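Local structure of major Capsid Protein VP1 (Chimpanzee polyomavirus Bob, 6Y9I) at residues 262-267 with 271-276; 113-116 with 122-125; 72-77 with 87-92. The protein forms the pentameric building blocks of the polyomavirus capsid shell and probably recognises glycan receptors on the host cell surface. All blocks are in the same frame, centred on the assembly; numbering follows the deposited sequence.

Interaction 1. Residues 262-267 with 271-276; sequences GVMVKA and AIRYRG
The beta hairpin made by strands 252-265 and 272-291, in the jelly-roll beta framework of the VP1 subunit, closes where residues 262-267 meet 271-276. Met264 and Arg273 form a hydrogen-bonded pair: Met264 N reaches Arg273 O at 2.8 Å, and Arg273 N returns to Met264 O at 3.0 Å. Nearer the turn Lys266 N binds Ala271 O almost straight, at 2.9 Å. Val263 and Tyr274 lie opposite each other as a non-hydrogen-bonded pair, close enough for Val263 CA to bring its hydrogen to Arg273 O at 3.0 Å. On the face carrying Val263, Val265, Ile272 and Tyr274, Val263 CG1 serves two neighbours, Tyr274 CD1 at 3.8 Å and Ile272 CD1 at 4.0 Å. It points that way because it is anti to the carbonyl carbon (chi1 -55°). Ile272 turns its other branch, CG2, to Val265 CG2. On the other face the Met264 and Arg273 side chains run alongside each other, CG against CB at 3.9 Å, before the Arg273 guanidinium goes on to the Ser46 carbonyl and a cation-pi contact with Trp42. Tyr274 OH bonds Ile105 O of a second subunit, and Arg275 NH2 bonds Gln181 O of a third. The hairpin thus divides its chemistry by face: aliphatic branches and a tyrosine on one, arginines beside a methionine on the other, with polar ends from both faces committed to neighbouring subunits.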
loop_
_atom_site.group_PDB
_atom_site.type_symbol
_atom_site.label_atom_id
_atom_site.label_comp_id
_atom_site.label_asym_id
_atom_site.label_seq_id
_atom_site.Cartn_x
_atom_site.Cartn_y
_atom_site.Cartn_z
ATOM N N GLY A 262 3.138 -17.503 6.221
ATOM C CA GLY A 262 4.549 -17.341 5.837
ATOM C C GLY A 262 5.283 -18.643 6.033
ATOM O O GLY A 262 4.611 -19.683 6.117
ATOM N N VAL A 263 6.604 -18.574 6.139
ATOM C CA VAL A 263 7.507 -19.737 6.285
ATOM C C VAL A 263 8.442 -19.469 7.459
ATOM O O VAL A 263 8.749 -18.281 7.772
ATOM C CB VAL A 263 8.304 -20.004 4.992
ATOM C CG1 VAL A 263 7.384 -20.163 3.799
ATOM C CG2 VAL A 263 9.325 -18.902 4.720
ATOM N N MET A 264 8.886 -20.537 8.097
ATOM C CA MET A 264 10.087 -20.487 8.953
ATOM C C MET A 264 11.246 -21.046 8.126
ATOM O O MET A 264 11.001 -21.875 7.197
ATOM C CB MET A 264 9.898 -21.262 10.258
ATOM C CG MET A 264 9.765 -22.723 10.069
ATOM S SD MET A 264 10.077 -23.638 11.598
ATOM C CE MET A 264 11.867 -23.744 11.566
ATOM N N VAL A 265 12.439 -20.563 8.425
ATOM C CA VAL A 265 13.730 -20.996 7.821
ATOM C C VAL A 265 14.546 -21.753 8.879
ATOM O O VAL A 265 14.738 -21.225 10.018
ATOM C CB VAL A 265 14.492 -19.797 7.239
ATOM C CG1 VAL A 265 15.803 -20.248 6.631
ATOM C CG2 VAL A 265 13.674 -19.019 6.216
ATOM N N LYS A 266 14.917 -22.992 8.547
ATOM C CA LYS A 266 15.684 -23.900 9.421
ATOM C C LYS A 266 17.144 -23.446 9.447
ATOM O O LYS A 266 17.698 -23.197 8.374
ATOM C CB LYS A 266 15.555 -25.342 8.913
ATOM C CG LYS A 266 14.534 -26.187 9.659
ATOM C CD LYS A 266 14.309 -27.571 9.062
ATOM C CE LYS A 266 15.557 -28.423 9.027
ATOM N NZ LYS A 266 16.073 -28.651 10.393
ATOM N N ALA A 267 17.736 -23.312 10.630
ATOM C CA ALA A 267 19.142 -22.888 10.794
ATOM C C ALA A 267 20.082 -23.873 10.065
ATOM O O ALA A 267 21.018 -23.427 9.451
ATOM C CB ALA A 267 19.482 -22.773 12.266
ATOM N N ALA A 271 16.285 -24.733 4.675
ATOM C CA ALA A 271 15.017 -25.286 4.163
ATOM C C ALA A 271 13.870 -24.616 4.916
ATOM O O ALA A 271 14.113 -23.994 5.955
ATOM C CB ALA A 271 14.969 -26.773 4.326
ATOM N N ILE A 272 12.673 -24.661 4.358
ATOM C CA ILE A 272 11.557 -23.907 4.977
ATOM C C ILE A 272 10.475 -24.881 5.398
ATOM O O ILE A 272 10.433 -26.033 4.898
ATOM C CB ILE A 272 11.060 -22.784 4.040
ATOM C CG1 ILE A 272 10.446 -23.308 2.750
ATOM C CG2 ILE A 272 12.184 -21.790 3.759
ATOM C CD1 ILE A 272 9.015 -23.705 2.889
ATOM N N ARG A 273 9.613 -24.401 6.288
ATOM C CA ARG A 273 8.258 -24.935 6.488
ATOM C C ARG A 273 7.259 -23.774 6.341
ATOM O O ARG A 273 7.496 -22.707 6.907
ATOM C CB ARG A 273 8.081 -25.536 7.882
ATOM C CG ARG A 273 9.072 -26.604 8.312
ATOM C CD ARG A 273 8.772 -27.029 9.738
ATOM N NE ARG A 273 9.672 -28.078 10.197
ATOM C CZ ARG A 273 9.421 -29.389 10.169
ATOM N NH1 ARG A 273 8.285 -29.862 9.687
ATOM N NH2 ARG A 273 10.324 -30.237 10.623
ATOM N N TYR A 274 6.133 -24.019 5.683
ATOM C CA TYR A 274 4.963 -23.127 5.727
ATOM C C TYR A 274 4.372 -23.167 7.140
ATOM O O TYR A 274 4.371 -24.226 7.768
ATOM C CB TYR A 274 3.933 -23.558 4.690
ATOM C CG TYR A 274 4.379 -23.460 3.255
ATOM C CD1 TYR A 274 4.419 -22.234 2.591
ATOM C CD2 TYR A 274 4.730 -24.590 2.534
ATOM C CE1 TYR A 274 4.819 -22.131 1.267
ATOM C CE2 TYR A 274 5.074 -24.502 1.189
ATOM C CZ TYR A 274 5.129 -23.276 0.556
ATOM O OH TYR A 274 5.500 -23.199 -0.761
ATOM N N ARG A 275 3.852 -22.038 7.605
ATOM C CA ARG A 275 3.044 -21.920 8.842
ATOM C C ARG A 275 1.641 -21.435 8.462
ATOM O O ARG A 275 1.536 -20.468 7.690
ATOM C CB ARG A 275 3.780 -20.996 9.816
ATOM C CG ARG A 275 3.048 -20.680 11.109
ATOM C CD ARG A 275 2.540 -21.897 11.868
ATOM N NE ARG A 275 1.989 -21.511 13.150
ATOM C CZ ARG A 275 1.078 -22.227 13.839
ATOM N NH1 ARG A 275 0.597 -23.355 13.355
ATOM N NH2 ARG A 275 0.649 -21.830 15.021
ATOM N N GLY A 276 0.590 -22.101 8.969
ATOM C CA GLY A 276 -0.812 -21.682 8.815
ATOM C C GLY A 276 -1.432 -21.353 10.165
ATOM O O GLY A 276 -0.946 -21.862 11.186
#

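Interaction 2. Residues 113-116 with 122-125; sequences KMAA and GPSQ
Lys113 and Gln125 cross at an angle, the amide end of the glutamine lying against the middle of the lysine chain. Gln125 NE2 comes to 3.2 Å from both Lys113 CD and Lys113 CE, so the meeting is with methylenes and not with the ammonium group. Lys113 sends CG anti to its own nitrogen (chi1 -176°) and stays extended as far as CE; the bend at chi4 then leads NZ off to a salt bridge with Glu270. The Gln125 chain, extended beyond CG, passes Ala115, whose CB sits 4.1 Å from Gln125 CG. Met114 reaches along the other end of the contact. Its chain is straight to the sulfur, and Gly122 N donates a weak hydrogen bond to Met114 SD at 3.5 Å. Gly122, without a side chain, lets Ala116 CB rest 3.9 Å from Gly122 CA. Pro123 lays its CD against Ala115 O at 3.5 Å. Between these side chains two nearly straight backbone bonds draw the loop together, Gln125 N to Lys113 O at 2.8 Å and Ala115 N to Pro123 O at 2.7 Å, flanking the single bridge between Met114 and Ser124. Ser124 turns its CB mostly away from residues 113-116, and its OG bonds the Gln125 carbonyl from above that group's plane. The pair belongs to the long loop between strands 87-98 and 131-138. Lys113 and Gln125 rest on Val265 of strand 252-265, while Met114 packs on His51 and Ala115 on Leu222 of a neighbouring subunit.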
loop_
_atom_site.group_PDB
_atom_site.type_symbol
_atom_site.label_atom_id
_atom_site.label_comp_id
_atom_site.label_asym_id
_atom_site.label_seq_id
_atom_site.Cartn_x
_atom_site.Cartn_y
_atom_site.Cartn_z
ATOM N N LYS A 113 16.638 -20.269 11.712
ATOM C CA LYS A 113 17.838 -19.470 11.357
ATOM C C LYS A 113 17.928 -18.225 12.254
ATOM O O LYS A 113 16.908 -17.534 12.471
ATOM C CB LYS A 113 17.753 -19.084 9.874
ATOM C CG LYS A 113 18.950 -18.336 9.309
ATOM C CD LYS A 113 18.768 -17.982 7.840
ATOM C CE LYS A 113 19.709 -16.894 7.341
ATOM N NZ LYS A 113 21.056 -17.424 6.987
ATOM N N MET A 114 19.131 -17.915 12.716
ATOM C CA MET A 114 19.426 -16.719 13.531
ATOM C C MET A 114 19.555 -15.508 12.597
ATOM O O MET A 114 20.317 -15.558 11.610
ATOM C CB MET A 114 20.731 -16.910 14.313
ATOM C CG MET A 114 21.149 -15.681 15.063
ATOM S SD MET A 114 22.658 -15.980 16.064
ATOM C CE MET A 114 23.905 -16.027 14.770
ATOM N N ALA A 115 18.887 -14.408 12.926
ATOM C CA ALA A 115 19.009 -13.149 12.173
ATOM C C ALA A 115 20.110 -12.306 12.824
ATOM O O ALA A 115 19.791 -11.446 13.642
ATOM C CB ALA A 115 17.666 -12.473 12.145
ATOM N N ALA A 116 21.368 -12.591 12.489
ATOM C CA ALA A 116 22.586 -11.904 12.984
ATOM C C ALA A 116 23.812 -12.444 12.225
ATOM O O ALA A 116 23.735 -13.584 11.733
ATOM C CB ALA A 116 22.737 -12.149 14.470
ATOM N N GLY A 122 21.605 -13.309 17.978
ATOM C CA GLY A 122 20.463 -12.489 17.568
ATOM C C GLY A 122 19.184 -13.277 17.753
ATOM O O GLY A 122 19.210 -14.445 18.146
ATOM N N PRO A 123 18.047 -12.678 17.370
ATOM C CA PRO A 123 16.774 -13.368 17.401
ATOM C C PRO A 123 16.732 -14.356 16.230
ATOM O O PRO A 123 17.564 -14.286 15.321
ATOM C CB PRO A 123 15.784 -12.219 17.189
ATOM C CG PRO A 123 16.496 -11.294 16.254
ATOM C CD PRO A 123 17.952 -11.394 16.658
ATOM N N SER A 124 15.767 -15.263 16.243
ATOM C CA SER A 124 15.469 -16.040 15.021
ATOM C C SER A 124 14.865 -15.104 13.991
ATOM O O SER A 124 14.293 -14.033 14.360
ATOM C CB SER A 124 14.559 -17.216 15.273
ATOM O OG SER A 124 13.209 -16.798 15.282
ATOM N N GLN A 125 14.964 -15.499 12.728
ATOM C CA GLN A 125 14.083 -14.919 11.691
ATOM C C GLN A 125 12.669 -15.291 12.111
ATOM O O GLN A 125 12.429 -16.421 12.498
ATOM C CB GLN A 125 14.398 -15.446 10.291
ATOM C CG GLN A 125 15.418 -14.622 9.548
ATOM C CD GLN A 125 15.755 -15.321 8.257
ATOM O OE1 GLN A 125 14.881 -15.870 7.588
ATOM N NE2 GLN A 125 17.035 -15.316 7.915
#

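Interaction 3. Residues 72-77 with 87-92; sequences VQLPML and MMWEAV
Leu74, the first residue of 72-77 to touch residues 87-92, crosses the indole of Trp89 at a slant. Leu74 CB stands 3.6 Å from Trp89 CD1, and its CD1 branch reaches down to the Trp89 CB at 3.7 Å. Its backbone carbonyl is taken within the segment, in plane and on a lone pair, by Gln73 NE2. Pro75 follows with the polar link: Trp89 NE1 donates to Pro75 O at 2.9 Å with an angle of 168° at the hydrogen. The acceptor lies in the indole plane and the donor in the carbonyl plane, an arrangement that suits a straight bond and restrains the ring edge. The Pro75 side chain crosses that of Trp89 at about a right angle, its CB 4.2 Å from Trp89 CZ2. Past Met76, Leu77 completes the grip. Its CG is anti to the carbonyl carbon (chi1 -66°), and this brings CD1 over one face of the indole as a CH-pi contact, 3.6 Å from the centroid of the five-membered ring and 15° off its normal. The same methyl touches Met87 CB at 4.0 Å, while CD2 lies off the rim, beside NE1, CE2 and CZ2. Trp89 also packs against Thr20 of strand 8-26 and against Leu285 and Lys287 of strand 272-291. The one polar atom of a buried indole is thus satisfied by a main-chain carbonyl; that bond and the Leu77 methyl over one face both restrain the ring, and together they join the chain leaving strand 68-73 to strand 87-98.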
loop_
_atom_site.group_PDB
_atom_site.type_symbol
_atom_site.label_atom_id
_atom_site.label_comp_id
_atom_site.label_asym_id
_atom_site.label_seq_id
_atom_site.Cartn_x
_atom_site.Cartn_y
_atom_site.Cartn_z
ATOM N N VAL A 72 -21.429 -27.897 7.631
ATOM C CA VAL A 72 -22.157 -27.729 8.928
ATOM C C VAL A 72 -23.632 -28.094 8.693
ATOM O O VAL A 72 -24.238 -27.594 7.706
ATOM C CB VAL A 72 -22.002 -26.294 9.468
ATOM C CG1 VAL A 72 -22.747 -26.103 10.784
ATOM C CG2 VAL A 72 -20.539 -25.902 9.609
ATOM N N GLN A 73 -24.199 -28.952 9.540
ATOM C CA GLN A 73 -25.627 -29.328 9.443
ATOM C C GLN A 73 -26.465 -28.162 9.960
ATOM O O GLN A 73 -26.235 -27.769 11.095
ATOM C CB GLN A 73 -25.946 -30.573 10.268
ATOM C CG GLN A 73 -27.426 -30.893 10.259
ATOM C CD GLN A 73 -27.856 -31.279 8.873
ATOM O OE1 GLN A 73 -27.178 -32.018 8.172
ATOM N NE2 GLN A 73 -28.984 -30.759 8.443
ATOM N N LEU A 74 -27.399 -27.642 9.156
ATOM C CA LEU A 74 -28.304 -26.545 9.583
ATOM C C LEU A 74 -29.588 -27.136 10.168
ATOM O O LEU A 74 -29.929 -28.287 9.899
ATOM C CB LEU A 74 -28.592 -25.664 8.370
ATOM C CG LEU A 74 -27.368 -24.946 7.794
ATOM C CD1 LEU A 74 -27.692 -24.281 6.462
ATOM C CD2 LEU A 74 -26.823 -23.932 8.774
ATOM N N PRO A 75 -30.372 -26.338 10.926
ATOM C CA PRO A 75 -31.681 -26.771 11.416
ATOM C C PRO A 75 -32.543 -27.249 10.250
ATOM O O PRO A 75 -32.614 -26.564 9.282
ATOM C CB PRO A 75 -32.280 -25.508 12.050
ATOM C CG PRO A 75 -31.072 -24.666 12.408
ATOM C CD PRO A 75 -30.070 -24.949 11.309
ATOM N N MET A 76 -33.131 -28.433 10.368
ATOM C CA MET A 76 -33.865 -29.093 9.254
ATOM C C MET A 76 -35.052 -28.206 8.861
ATOM O O MET A 76 -35.786 -27.785 9.756
ATOM C CB MET A 76 -34.359 -30.486 9.665
ATOM N N LEU A 77 -35.195 -27.867 7.581
ATOM C CA LEU A 77 -36.394 -27.130 7.106
ATOM C C LEU A 77 -37.334 -28.141 6.452
ATOM O O LEU A 77 -36.923 -29.307 6.334
ATOM C CB LEU A 77 -35.976 -26.029 6.128
ATOM C CG LEU A 77 -35.139 -24.901 6.724
ATOM C CD1 LEU A 77 -34.767 -23.901 5.647
ATOM C CD2 LEU A 77 -35.868 -24.202 7.860
ATOM N N MET A 87 -38.752 -24.132 1.664
ATOM C CA MET A 87 -37.727 -23.165 2.160
ATOM C C MET A 87 -36.293 -23.710 1.985
ATOM O O MET A 87 -36.104 -24.931 1.979
ATOM C CB MET A 87 -37.998 -22.838 3.630
ATOM C CG MET A 87 -39.441 -22.390 3.878
ATOM S SD MET A 87 -39.766 -21.894 5.587
ATOM C CE MET A 87 -39.599 -23.477 6.410
ATOM N N MET A 88 -35.321 -22.813 1.823
ATOM C CA MET A 88 -33.873 -23.106 2.003
ATOM C C MET A 88 -33.253 -22.015 2.869
ATOM O O MET A 88 -33.721 -20.848 2.852
ATOM C CB MET A 88 -33.114 -23.165 0.674
ATOM C CG MET A 88 -33.560 -24.280 -0.234
ATOM S SD MET A 88 -32.780 -24.151 -1.844
ATOM C CE MET A 88 -31.307 -25.125 -1.549
ATOM N N TRP A 89 -32.241 -22.397 3.635
ATOM C CA TRP A 89 -31.333 -21.441 4.302
ATOM C C TRP A 89 -30.551 -20.673 3.245
ATOM O O TRP A 89 -30.023 -21.291 2.330
ATOM C CB TRP A 89 -30.434 -22.171 5.275
ATOM C CG TRP A 89 -31.171 -22.645 6.484
ATOM C CD1 TRP A 89 -31.408 -23.937 6.852
ATOM C CD2 TRP A 89 -31.752 -21.812 7.501
ATOM N NE1 TRP A 89 -32.094 -23.973 8.038
ATOM C CE2 TRP A 89 -32.307 -22.683 8.467
ATOM C CE3 TRP A 89 -31.846 -20.421 7.693
ATOM C CZ2 TRP A 89 -32.965 -22.204 9.595
ATOM C CZ3 TRP A 89 -32.484 -19.956 8.821
ATOM C CH2 TRP A 89 -33.045 -20.833 9.750
ATOM N N GLU A 90 -30.508 -19.347 3.393
ATOM C CA GLU A 90 -29.742 -18.428 2.525
ATOM C C GLU A 90 -28.661 -17.764 3.376
ATOM O O GLU A 90 -29.023 -17.048 4.315
ATOM C CB GLU A 90 -30.689 -17.401 1.913
ATOM C CG GLU A 90 -30.041 -16.425 0.979
ATOM C CD GLU A 90 -30.943 -15.253 0.635
ATOM O OE1 GLU A 90 -32.096 -15.220 1.125
ATOM O OE2 GLU A 90 -30.492 -14.358 -0.128
ATOM N N ALA A 91 -27.387 -18.008 3.067
ATOM C CA ALA A 91 -26.261 -17.334 3.758
ATOM C C ALA A 91 -26.203 -15.856 3.320
ATOM O O ALA A 91 -26.071 -15.560 2.108
ATOM C CB ALA A 91 -24.963 -18.070 3.516
ATOM N N VAL A 92 -26.306 -14.937 4.280
ATOM C CA VAL A 92 -26.445 -13.482 3.981
ATOM C C VAL A 92 -25.128 -12.754 4.275
ATOM O O VAL A 92 -24.754 -11.841 3.509
ATOM C CB VAL A 92 -27.652 -12.852 4.711
ATOM C CG1 VAL A 92 -28.963 -13.473 4.242
ATOM C CG2 VAL A 92 -27.550 -12.930 6.218
#

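Interactions 1 and 2 are neighbours at one end of the subunit, their centres about 13 Å apart, and Lys113 N probably bonds Val265 O between them. Interaction 3 lies on the opposite side of the chain's centre, with its centre about 40 Å from that of interaction 1, yet both reach the large sheet: strands 252-265 and 68-73 are paired there, as are 272-291 and 87-98. Interaction 1 is largely buried and built on regular strand pairing; interaction 2 is a partly buried loop held by fewer backbone bonds. Both meet other subunits. Interaction 3, also partly buried, has no backbone-to-backbone bond across it, relies on one tryptophan and is touched by no other chain of the assembly.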